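Local atomic coordinates of phosphate-binding protein (Xanthomonas axonopodis pv. citri, PDB entry 5UB3), a protein that probably serves as a periplasmic solute-binding receptor that works with a partner diguanylate cyclase, and holds a chloride ion in this crystal form. Residues S3-G8 with P23-V28; G8-D13 with R49-Y54; V63-T66 with L72-Q75; E214-G219 with A223-L228. All blocks are in the same frame, centred on the assembly; numbering follows the deposited sequence.

Interaction 1 (S3-G8 with P23-V28); sequences SVLVLG and PLLDYV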
loop_
_atom_site.group_PDB
_atom_site.type_symbol
_atom_site.label_atom_id
_atom_site.label_comp_id
_atom_site.label_asym_id
_atom_site.label_seq_id
_atom_site.Cartn_x
_atom_site.Cartn_y
_atom_site.Cartn_z
ATOM N N SER A 3 22.972 -14.613 -8.170
ATOM C CA SER A 3 24.084 -13.699 -7.884
ATOM C C SER A 3 23.607 -12.204 -7.806
ATOM O O SER A 3 24.303 -11.305 -7.357
ATOM C CB SER A 3 25.154 -13.924 -8.965
ATOM O OG SER A 3 26.261 -13.108 -8.713
ATOM N N VAL A 4 22.405 -11.951 -8.315
ATOM C CA VAL A 4 21.809 -10.658 -8.298
ATOM C C VAL A 4 20.667 -10.616 -7.276
ATOM O O VAL A 4 19.882 -11.579 -7.172
ATOM C CB VAL A 4 21.184 -10.344 -9.672
ATOM C CG1 VAL A 4 20.694 -8.927 -9.678
ATOM C CG2 VAL A 4 22.190 -10.586 -10.801
ATOM N N LEU A 5 20.582 -9.494 -6.554
ATOM C CA LEU A 5 19.403 -9.179 -5.706
ATOM C C LEU A 5 18.562 -8.122 -6.393
ATOM O O LEU A 5 19.033 -7.042 -6.684
ATOM C CB LEU A 5 19.830 -8.662 -4.329
ATOM C CG LEU A 5 18.719 -8.323 -3.347
ATOM C CD1 LEU A 5 18.019 -9.613 -2.965
ATOM C CD2 LEU A 5 19.263 -7.643 -2.098
ATOM N N VAL A 6 17.317 -8.450 -6.663
ATOM C CA VAL A 6 16.420 -7.538 -7.345
ATOM C C VAL A 6 15.367 -6.972 -6.375
ATOM O O VAL A 6 14.577 -7.726 -5.814
ATOM C CB VAL A 6 15.711 -8.247 -8.545
ATOM C CG1 VAL A 6 15.009 -7.184 -9.346
ATOM C CG2 VAL A 6 16.742 -8.960 -9.412
ATOM N N LEU A 7 15.356 -5.656 -6.215
ATOM C CA LEU A 7 14.457 -4.973 -5.285
ATOM C C LEU A 7 13.398 -4.352 -6.145
ATOM O O LEU A 7 13.687 -3.778 -7.216
ATOM C CB LEU A 7 15.177 -3.894 -4.495
ATOM C CG LEU A 7 14.437 -2.779 -3.733
ATOM C CD1 LEU A 7 13.509 -3.253 -2.645
ATOM C CD2 LEU A 7 15.477 -1.838 -3.160
ATOM N N GLY A 8 12.165 -4.421 -5.672
ATOM C CA GLY A 8 11.098 -3.830 -6.448
ATOM C C GLY A 8 10.007 -3.244 -5.577
ATOM O O GLY A 8 10.102 -3.227 -4.388
ATOM N N PRO A 23 19.186 3.793 -3.527
ATOM C CA PRO A 23 20.099 4.004 -2.386
ATOM C C PRO A 23 20.154 2.855 -1.366
ATOM O O PRO A 23 21.249 2.436 -0.973
ATOM C CB PRO A 23 19.572 5.276 -1.744
ATOM C CG PRO A 23 18.892 6.005 -2.855
ATOM C CD PRO A 23 18.231 4.926 -3.660
ATOM N N LEU A 24 18.998 2.308 -0.957
ATOM C CA LEU A 24 19.043 1.218 0.031
ATOM C C LEU A 24 19.582 -0.071 -0.592
ATOM O O LEU A 24 20.310 -0.827 0.089
ATOM C CB LEU A 24 17.674 0.995 0.675
ATOM C CG LEU A 24 17.623 -0.093 1.737
ATOM C CD1 LEU A 24 18.542 0.300 2.898
ATOM C CD2 LEU A 24 16.193 -0.370 2.216
ATOM N N LEU A 25 19.256 -0.313 -1.863
ATOM C CA LEU A 25 19.798 -1.465 -2.592
ATOM C C LEU A 25 21.305 -1.365 -2.628
ATOM O O LEU A 25 21.968 -2.334 -2.362
ATOM C CB LEU A 25 19.256 -1.545 -3.998
ATOM C CG LEU A 25 19.669 -2.734 -4.831
ATOM C CD1 LEU A 25 19.045 -4.041 -4.331
ATOM C CD2 LEU A 25 19.364 -2.468 -6.298
ATOM N N ASP A 26 21.836 -0.174 -2.903
ATOM C CA ASP A 26 23.307 0.071 -2.872
ATOM C C ASP A 26 23.930 -0.111 -1.509
ATOM O O ASP A 26 25.042 -0.568 -1.425
ATOM C CB ASP A 26 23.669 1.425 -3.431
ATOM C CG ASP A 26 23.405 1.511 -4.930
ATOM O OD1 ASP A 26 23.077 0.490 -5.544
ATOM O OD2 ASP A 26 23.511 2.578 -5.500
ATOM N N TYR A 27 23.190 0.174 -0.466
ATOM C CA TYR A 27 23.612 -0.152 0.898
ATOM C C TYR A 27 23.559 -1.678 1.168
ATOM O O TYR A 27 24.505 -2.269 1.747
ATOM C CB TYR A 27 22.753 0.637 1.882
ATOM C CG TYR A 27 23.044 0.288 3.291
ATOM C CD1 TYR A 27 22.374 -0.772 3.897
ATOM C CD2 TYR A 27 24.013 0.982 4.023
ATOM C CE1 TYR A 27 22.649 -1.137 5.199
ATOM C CE2 TYR A 27 24.277 0.636 5.338
ATOM C CZ TYR A 27 23.589 -0.422 5.917
ATOM O OH TYR A 27 23.793 -0.836 7.203
ATOM N N VAL A 28 22.491 -2.333 0.719
ATOM C CA VAL A 28 22.281 -3.760 1.044
ATOM C C VAL A 28 23.291 -4.702 0.331
ATOM O O VAL A 28 23.893 -5.593 0.943
ATOM C CB VAL A 28 20.821 -4.142 0.707
ATOM C CG1 VAL A 28 20.590 -5.623 0.614
ATOM C CG2 VAL A 28 19.908 -3.501 1.757
#
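Leu25 pushes its CD1 methyl into a hollow between Leu5 and Leu7, and this is the main fit between strand 4-8 and the last turns of helix 14-28. The two elements begin a beta-alpha-beta unit that ends in the parallel strand 39-42, as expected of the alpha/beta lobe of a periplasmic binding protein. The helix lies back along the strand, nearly antiparallel (154°), with the segment axes 9.7 Å apart at closest approach. The hollow has a mixed lining. Leu25 CD1 lies 3.8 Å from the backbone O of Leu5 and 3.9 Å from Leu7 CB, while the Leu5 CD2 methyl stands at 4.2 Å from the same CD1. The fit is returned from the strand: Leu7 and Leu25 lie alongside, pointing opposite ways, which brings Leu7 CD2 to 3.9 Å from Leu25 CB. Leu25 reaches the strand because its CG lies anti to the backbone N (chi1 -176°), sending the branch out from the helix. No hydrogen bond joins the segments, and the fit is entirely one of shape. Trp62 of the adjacent strand 62-66 touches Leu5, Leu7 and Val28. One turn beyond Leu25, Val28 meets Leu5 at about a right angle, with Val28 CG1 3.6 Å from Leu5 CD2.

Interaction 2 (G8-D13 with R49-Y54); sequences GRISDD and RQMSSY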
loop_
_atom_site.group_PDB
_atom_site.type_symbol
_atom_site.label_atom_id
_atom_site.label_comp_id
_atom_site.label_asym_id
_atom_site.label_seq_id
_atom_site.Cartn_x
_atom_site.Cartn_y
_atom_site.Cartn_z
ATOM N N GLY A 8 12.165 -4.421 -5.672
ATOM C CA GLY A 8 11.098 -3.830 -6.448
ATOM C C GLY A 8 10.007 -3.244 -5.577
ATOM O O GLY A 8 10.102 -3.227 -4.388
ATOM N N ARG A 9 8.969 -2.769 -6.248
ATOM C CA ARG A 9 7.702 -2.449 -5.661
ATOM C C ARG A 9 6.714 -2.291 -6.814
ATOM O O ARG A 9 7.085 -2.113 -7.979
ATOM C CB ARG A 9 7.713 -1.128 -4.845
ATOM C CG ARG A 9 8.048 0.108 -5.668
ATOM C CD ARG A 9 7.677 1.373 -4.905
ATOM N NE ARG A 9 6.240 1.578 -4.875
ATOM C CZ ARG A 9 5.638 2.669 -4.406
ATOM N NH1 ARG A 9 6.356 3.675 -3.934
ATOM N NH2 ARG A 9 4.315 2.754 -4.388
ATOM N N ILE A 10 5.450 -2.325 -6.451
ATOM C CA ILE A 10 4.396 -1.960 -7.360
ATOM C C ILE A 10 4.434 -0.467 -7.477
ATOM O O ILE A 10 4.440 0.221 -6.460
ATOM C CB ILE A 10 3.038 -2.398 -6.789
ATOM C CG1 ILE A 10 3.014 -3.948 -6.557
ATOM C CG2 ILE A 10 1.919 -1.970 -7.726
ATOM C CD1 ILE A 10 1.870 -4.375 -5.671
ATOM N N SER A 11 4.415 0.047 -8.692
ATOM C CA SER A 11 4.562 1.440 -8.870
ATOM C C SER A 11 3.766 1.893 -10.051
ATOM O O SER A 11 3.901 1.345 -11.117
ATOM C CB SER A 11 6.021 1.767 -9.121
ATOM O OG SER A 11 6.204 3.133 -9.546
ATOM N N ASP A 12 3.049 2.979 -9.872
ATOM C CA ASP A 12 2.442 3.706 -11.005
ATOM C C ASP A 12 3.341 4.826 -11.528
ATOM O O ASP A 12 2.891 5.625 -12.311
ATOM C CB ASP A 12 1.092 4.342 -10.607
ATOM C CG ASP A 12 1.175 5.217 -9.316
ATOM O OD1 ASP A 12 2.282 5.483 -8.754
ATOM O OD2 ASP A 12 0.093 5.619 -8.823
ATOM N N ASP A 13 4.584 4.905 -11.075
ATOM C CA ASP A 13 5.432 6.075 -11.364
ATOM C C ASP A 13 6.902 5.698 -11.218
ATOM O O ASP A 13 7.623 6.244 -10.387
ATOM C CB ASP A 13 5.030 7.178 -10.405
ATOM C CG ASP A 13 5.719 8.507 -10.662
ATOM O OD1 ASP A 13 6.310 8.714 -11.734
ATOM O OD2 ASP A 13 5.682 9.322 -9.711
ATOM N N ARG A 49 -0.639 -7.970 -9.894
ATOM C CA ARG A 49 -0.635 -9.131 -10.741
ATOM C C ARG A 49 0.657 -9.345 -11.471
ATOM O O ARG A 49 1.216 -10.439 -11.438
ATOM C CB ARG A 49 -1.755 -9.065 -11.770
ATOM C CG ARG A 49 -3.058 -9.426 -11.142
ATOM C CD ARG A 49 -3.938 -10.059 -12.214
ATOM N NE ARG A 49 -4.740 -9.068 -12.878
ATOM C CZ ARG A 49 -5.416 -9.313 -14.002
ATOM N NH1 ARG A 49 -5.330 -10.504 -14.608
ATOM N NH2 ARG A 49 -6.159 -8.351 -14.543
ATOM N N GLN A 50 1.117 -8.300 -12.152
ATOM C CA GLN A 50 2.459 -8.356 -12.739
ATOM C C GLN A 50 3.581 -8.617 -11.750
ATOM O O GLN A 50 4.584 -9.260 -12.080
ATOM C CB GLN A 50 2.746 -7.070 -13.529
ATOM C CG GLN A 50 3.960 -7.156 -14.464
ATOM C CD GLN A 50 3.783 -8.262 -15.498
ATOM O OE1 GLN A 50 2.927 -8.156 -16.355
ATOM N NE2 GLN A 50 4.579 -9.338 -15.400
ATOM N N MET A 51 3.501 -7.986 -10.595
ATOM C CA MET A 51 4.584 -8.129 -9.634
ATOM C C MET A 51 4.593 -9.570 -9.123
ATOM O O MET A 51 5.653 -10.180 -8.947
ATOM C CB MET A 51 4.399 -7.178 -8.478
ATOM C CG MET A 51 5.520 -7.341 -7.446
ATOM S SD MET A 51 7.216 -7.197 -8.043
ATOM C CE MET A 51 7.407 -5.426 -7.964
ATOM N N SER A 52 3.385 -10.111 -8.906
ATOM C CA SER A 52 3.255 -11.526 -8.549
ATOM C C SER A 52 3.860 -12.415 -9.603
ATOM O O SER A 52 4.550 -13.361 -9.257
ATOM C CB SER A 52 1.828 -11.944 -8.189
ATOM O OG SER A 52 1.722 -13.368 -8.098
ATOM N N SER A 53 3.631 -12.115 -10.870
ATOM C CA SER A 53 4.293 -12.862 -11.938
ATOM C C SER A 53 5.821 -12.789 -11.896
ATOM O O SER A 53 6.499 -13.826 -11.980
ATOM C CB SER A 53 3.764 -12.367 -13.305
ATOM O OG SER A 53 4.335 -13.139 -14.325
ATOM N N TYR A 54 6.364 -11.585 -11.731
ATOM C CA TYR A 54 7.802 -11.423 -11.522
ATOM C C TYR A 54 8.325 -12.212 -10.356
ATOM O O TYR A 54 9.359 -12.899 -10.461
ATOM C CB TYR A 54 8.200 -9.965 -11.270
ATOM C CG TYR A 54 8.149 -9.045 -12.430
ATOM C CD1 TYR A 54 8.228 -9.508 -13.742
ATOM C CD2 TYR A 54 8.062 -7.687 -12.222
ATOM C CE1 TYR A 54 8.220 -8.636 -14.814
ATOM C CE2 TYR A 54 8.034 -6.812 -13.278
ATOM C CZ TYR A 54 8.125 -7.303 -14.583
ATOM O OH TYR A 54 8.109 -6.460 -15.640
#
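Met51 lays its terminal methyl over one face of the flat peptide group that links Arg9 to Ile10. Met51 CE is 3.4 Å from Arg9 C and 3.3 Å from Arg9 O; it lies above the carbonyl plane, over the C=O bond and nearer the oxygen, so the methyl covers the carbonyl and does not meet it end-on. A second flat group, the Arg9 guanidinium, folds over its own loop to the next residue: Arg9 NE donates to Ile10 O at 2.8 Å. The donor stands above that carbonyl's plane, 40° out of it, and a weak bond from Arg9 NH2 goes to the same oxygen. Within the helix, one face of the Tyr54 ring has Gln50 O above it, offset toward the rim. The loop 8-13 leaves the C-terminal end of the parallel strand 4-8 and leads into helix 14-28; in periplasmic binding proteins, loops at such strand ends commonly border the cleft between the lobes. Met51 brings helix 48-56 against this loop. The Met51 side chain starts out anti to its backbone nitrogen (chi1 179°) and then bends at both later torsions, which curls CE back onto the peptide. Gly8, with no side chain, lets the methyl come to 4.1 Å from its C atom. Closer to the helix backbone, Ile10 CG1 packs against Met51 CB at 4.0 Å. Ile10 N is bonded to the Glu65 carboxylate, and Leu73 and Val63 touch Met51 from the neighbouring helix and strand.

Interaction 3 (V63-T66 with L72-Q75); sequences VSET and LLEQ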
loop_
_atom_site.group_PDB
_atom_site.type_symbol
_atom_site.label_atom_id
_atom_site.label_comp_id
_atom_site.label_asym_id
_atom_site.label_seq_id
_atom_site.Cartn_x
_atom_site.Cartn_y
_atom_site.Cartn_z
ATOM N N VAL A 63 10.444 -6.940 -2.218
ATOM C CA VAL A 63 9.642 -5.745 -2.406
ATOM C C VAL A 63 9.314 -5.147 -1.045
ATOM O O VAL A 63 9.182 -5.878 -0.070
ATOM C CB VAL A 63 8.359 -6.002 -3.183
ATOM C CG1 VAL A 63 8.628 -6.541 -4.589
ATOM C CG2 VAL A 63 7.433 -6.907 -2.381
ATOM N N SER A 64 9.133 -3.829 -1.000
ATOM C CA SER A 64 8.711 -3.174 0.189
ATOM C C SER A 64 7.384 -2.592 -0.186
ATOM O O SER A 64 7.357 -1.793 -1.068
ATOM C CB SER A 64 9.660 -2.057 0.565
ATOM O OG SER A 64 9.281 -1.521 1.828
ATOM N N GLU A 65 6.308 -3.011 0.467
ATOM C CA GLU A 65 4.893 -2.681 0.059
ATOM C C GLU A 65 4.047 -2.390 1.252
ATOM O O GLU A 65 4.365 -2.837 2.383
ATOM C CB GLU A 65 4.233 -3.878 -0.594
ATOM C CG GLU A 65 4.816 -4.245 -1.910
ATOM C CD GLU A 65 4.591 -3.231 -2.994
ATOM O OE1 GLU A 65 3.777 -2.339 -2.841
ATOM O OE2 GLU A 65 5.281 -3.375 -4.023
ATOM N N THR A 66 2.915 -1.725 1.012
ATOM C CA THR A 66 1.956 -1.587 2.065
ATOM C C THR A 66 1.344 -2.954 2.281
ATOM O O THR A 66 1.372 -3.756 1.415
ATOM C CB THR A 66 0.892 -0.582 1.694
ATOM O OG1 THR A 66 0.197 -1.114 0.574
ATOM C CG2 THR A 66 1.557 0.817 1.354
ATOM N N LEU A 72 -1.909 -9.263 -1.305
ATOM C CA LEU A 72 -2.218 -9.695 -2.674
ATOM C C LEU A 72 -1.103 -10.601 -3.184
ATOM O O LEU A 72 -1.355 -11.651 -3.815
ATOM C CB LEU A 72 -2.359 -8.519 -3.641
ATOM C CG LEU A 72 -3.531 -7.624 -3.346
ATOM C CD1 LEU A 72 -3.474 -6.398 -4.249
ATOM C CD2 LEU A 72 -4.815 -8.351 -3.591
ATOM N N LEU A 73 0.133 -10.197 -2.924
ATOM C CA LEU A 73 1.260 -10.984 -3.400
ATOM C C LEU A 73 1.331 -12.328 -2.677
ATOM O O LEU A 73 1.485 -13.363 -3.327
ATOM C CB LEU A 73 2.562 -10.241 -3.256
ATOM C CG LEU A 73 2.673 -8.873 -3.913
ATOM C CD1 LEU A 73 3.955 -8.173 -3.487
ATOM C CD2 LEU A 73 2.571 -9.005 -5.421
ATOM N N GLU A 74 1.204 -12.327 -1.353
ATOM C CA GLU A 74 1.225 -13.599 -0.596
ATOM C C GLU A 74 0.095 -14.530 -1.047
ATOM O O GLU A 74 0.308 -15.721 -1.190
ATOM C CB GLU A 74 1.134 -13.375 0.912
ATOM C CG GLU A 74 1.473 -14.616 1.717
ATOM C CD GLU A 74 1.467 -14.385 3.202
ATOM O OE1 GLU A 74 2.385 -14.819 3.911
ATOM O OE2 GLU A 74 0.485 -13.846 3.653
ATOM N N GLN A 75 -1.087 -13.982 -1.292
ATOM C CA GLN A 75 -2.238 -14.822 -1.691
ATOM C C GLN A 75 -2.058 -15.527 -3.000
ATOM O O GLN A 75 -2.478 -16.650 -3.151
ATOM C CB GLN A 75 -3.508 -14.011 -1.794
ATOM C CG GLN A 75 -4.039 -13.623 -0.456
ATOM C CD GLN A 75 -5.109 -12.556 -0.563
ATOM O OE1 GLN A 75 -5.571 -12.188 -1.676
ATOM N NE2 GLN A 75 -5.567 -12.087 0.598
#
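Apolar packing carries this contact: Leu73 of helix 67-75 points its CD1 methyl at Val63 and Glu65, two residues on the same face of strand 62-66. Leu73 CD1 comes to 3.9 Å from Val63 CG2, the valine branch that sits between its own backbone N and carbonyl carbon (chi1 -61°). Beside it, the aliphatic part of Glu65 takes part as a hydrocarbon, with Glu65 CG 4.3 Å from Leu73 CD1. The helix follows the strand directly in the chain and turns back to pack on the sheet, a strand-helix step of the alpha/beta lobe. Met51 of helix 48-56 touches both Val63 and Leu73 and joins the apolar cluster.

The polar end of Glu65 bonds outside the two segments. Two bends, at chi1 -68° and chi2 -67°, fold the glutamate chain so that its carboxylate can meet the loop after strand 4-8, where OE2 accepts from the backbone N of Ile10. No hydrogen bond crosses between the segments. Glu65 therefore has a double role: its methylene widens the apolar surface for Leu73, while the buried carboxylate has at least one N-H partner in the Ile10 backbone.

Interaction 4 (E214-G219 with A223-L228); sequences EMVRTG and AVEQRL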
loop_
_atom_site.group_PDB
_atom_site.type_symbol
_atom_site.label_atom_id
_atom_site.label_comp_id
_atom_site.label_asym_id
_atom_site.label_seq_id
_atom_site.Cartn_x
_atom_site.Cartn_y
_atom_site.Cartn_z
ATOM N N GLU A 214 8.249 -5.783 4.400
ATOM C CA GLU A 214 9.187 -6.281 3.413
ATOM C C GLU A 214 8.794 -7.705 3.062
ATOM O O GLU A 214 8.658 -8.574 3.943
ATOM C CB GLU A 214 10.626 -6.254 4.023
ATOM C CG GLU A 214 11.000 -4.876 4.546
ATOM C CD GLU A 214 10.779 -3.814 3.492
ATOM O OE1 GLU A 214 11.378 -3.979 2.423
ATOM O OE2 GLU A 214 10.007 -2.843 3.724
ATOM N N MET A 215 8.653 -7.978 1.777
ATOM C CA MET A 215 8.320 -9.300 1.312
ATOM C C MET A 215 9.444 -9.820 0.463
ATOM O O MET A 215 10.114 -9.061 -0.256
ATOM C CB MET A 215 7.066 -9.317 0.471
ATOM C CG MET A 215 5.850 -8.644 1.074
ATOM S SD MET A 215 5.069 -9.632 2.381
ATOM C CE MET A 215 4.286 -10.913 1.461
ATOM N N VAL A 216 9.641 -11.123 0.534
ATOM C CA VAL A 216 10.587 -11.772 -0.358
ATOM C C VAL A 216 9.925 -12.882 -1.076
ATOM O O VAL A 216 8.975 -13.537 -0.590
ATOM C CB VAL A 216 11.863 -12.304 0.317
ATOM C CG1 VAL A 216 12.715 -11.156 0.844
ATOM C CG2 VAL A 216 11.539 -13.353 1.365
ATOM N N ARG A 217 10.471 -13.168 -2.242
ATOM C CA ARG A 217 9.839 -14.112 -3.095
ATOM C C ARG A 217 9.895 -15.517 -2.534
ATOM O O ARG A 217 10.867 -15.947 -1.928
ATOM C CB ARG A 217 10.435 -14.097 -4.477
ATOM C CG ARG A 217 11.832 -14.645 -4.576
ATOM C CD ARG A 217 12.155 -14.794 -6.041
ATOM N NE ARG A 217 13.519 -15.223 -6.176
ATOM C CZ ARG A 217 13.925 -16.495 -6.171
ATOM N NH1 ARG A 217 13.088 -17.520 -6.035
ATOM N NH2 ARG A 217 15.207 -16.736 -6.290
ATOM N N THR A 218 8.826 -16.230 -2.876
ATOM C CA THR A 218 8.764 -17.675 -2.772
ATOM C C THR A 218 9.996 -18.257 -3.400
ATOM O O THR A 218 10.401 -17.878 -4.535
ATOM C CB THR A 218 7.584 -18.180 -3.567
ATOM O OG1 THR A 218 6.383 -17.595 -3.072
ATOM C CG2 THR A 218 7.497 -19.771 -3.550
ATOM N N GLY A 219 10.620 -19.159 -2.678
ATOM C CA GLY A 219 11.832 -19.803 -3.183
ATOM C C GLY A 219 13.169 -19.060 -3.116
ATOM O O GLY A 219 14.213 -19.620 -3.531
ATOM N N ALA A 223 19.497 -18.761 2.847
ATOM C CA ALA A 223 20.670 -17.975 3.364
ATOM C C ALA A 223 20.605 -16.485 2.915
ATOM O O ALA A 223 20.972 -15.554 3.635
ATOM C CB ALA A 223 21.973 -18.602 2.938
ATOM N N VAL A 224 20.082 -16.274 1.731
ATOM C CA VAL A 224 19.906 -14.909 1.219
ATOM C C VAL A 224 18.826 -14.251 2.039
ATOM O O VAL A 224 18.996 -13.143 2.489
ATOM C CB VAL A 224 19.602 -14.911 -0.289
ATOM C CG1 VAL A 224 19.288 -13.523 -0.818
ATOM C CG2 VAL A 224 20.805 -15.460 -1.048
ATOM N N GLU A 225 17.731 -14.974 2.237
ATOM C CA GLU A 225 16.639 -14.475 3.032
ATOM C C GLU A 225 17.099 -14.067 4.438
ATOM O O GLU A 225 16.798 -12.986 4.913
ATOM C CB GLU A 225 15.482 -15.460 3.080
ATOM C CG GLU A 225 14.384 -14.942 3.983
ATOM C CD GLU A 225 13.085 -15.677 3.887
ATOM O OE1 GLU A 225 12.801 -16.365 2.926
ATOM O OE2 GLU A 225 12.330 -15.587 4.824
ATOM N N GLN A 226 17.837 -14.958 5.084
ATOM C CA GLN A 226 18.263 -14.756 6.451
ATOM C C GLN A 226 19.188 -13.556 6.591
ATOM O O GLN A 226 19.086 -12.762 7.537
ATOM C CB GLN A 226 18.883 -16.077 6.955
ATOM C CG GLN A 226 19.661 -16.007 8.256
ATOM C CD GLN A 226 20.239 -17.394 8.575
ATOM O OE1 GLN A 226 21.225 -17.840 7.953
ATOM N NE2 GLN A 226 19.595 -18.102 9.507
ATOM N N ARG A 227 20.061 -13.403 5.599
ATOM C CA ARG A 227 21.066 -12.361 5.643
ATOM C C ARG A 227 20.419 -11.027 5.293
ATOM O O ARG A 227 20.738 -10.019 5.892
ATOM C CB ARG A 227 22.172 -12.686 4.629
ATOM C CG ARG A 227 23.237 -11.623 4.499
ATOM C CD ARG A 227 24.074 -11.485 5.788
ATOM N NE ARG A 227 24.896 -10.272 5.700
ATOM C CZ ARG A 227 25.399 -9.588 6.740
ATOM N NH1 ARG A 227 25.173 -9.979 8.007
ATOM N NH2 ARG A 227 26.125 -8.490 6.509
ATOM N N LEU A 228 19.522 -11.033 4.309
ATOM C CA LEU A 228 18.748 -9.812 4.017
ATOM C C LEU A 228 18.074 -9.241 5.273
ATOM O O LEU A 228 18.144 -8.034 5.518
ATOM C CB LEU A 228 17.664 -10.046 2.973
ATOM C CG LEU A 228 16.908 -8.817 2.453
ATOM C CD1 LEU A 228 17.801 -7.681 1.932
ATOM C CD2 LEU A 228 15.979 -9.283 1.345
#
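Val216 stands at the tight end of this contact, gripped by Glu225 and Leu228 from successive turns of helix 222-235. Its CG2 methyl sits over the face of the Glu225 carboxylate, 3.6 Å from Glu225 OE1 and 3.8 Å from Glu225 CD. The other branch, Val216 CG1, reaches Leu228 CD2 at 3.8 Å, the two side chains overlapping side by side as each extends toward the other's backbone. The methyls divide in this way because CG1 lies anti to the carbonyl carbon while CG2 falls between it and the backbone N (chi1 -67°). Glu225 extends straight from the helix, CG anti to the backbone N (chi1 177°), and its flat end is held by others: OE1 is bonded to His80 NE2 and OE2 forms a salt bridge with Arg229. These bonds would fix the rotation of the carboxylate and keep its face turned to the valine. Strand 209-217 runs antiparallel to strands 62-66 and 79-87 in the core of the binding-protein lobe, and a short loop turns the chain directly from this strand into the helix that covers it. Toward that loop the fit opens out. Thr218 and Gly219 are exposed and make no contact with the helix segment. Arg217 is held by bonds outside the helix: its NH1 donates to Thr218 O at 3.1 Å, and its NE forms a salt bridge with Asp61 OD1.

How the interactions relate
Along the chain, interactions 1 and 2 interlock: they share Gly8, where strand 4-8 passes into its loop, and their segments alternate. Interactions 3 and 4 follow in series. Strand 62-66 lies beside strand 4-8 and also pairs with strand 209-217, so interactions 1, 3 and 4 all reach one continuous stretch of sheet. Interactions 2 and 3 are the closest pair, with centres about 9 Å apart; interactions 2 and 4, about 17 Å apart, do not touch. Val28 and Leu228 link interactions 1 and 4, and backbone pairing of Val63 with Met215 links 3 and 4. Helices 14-28, 48-56, 67-75 and 222-235 thus pack around a common strand core, probably building one lobe, as in periplasmic binding proteins.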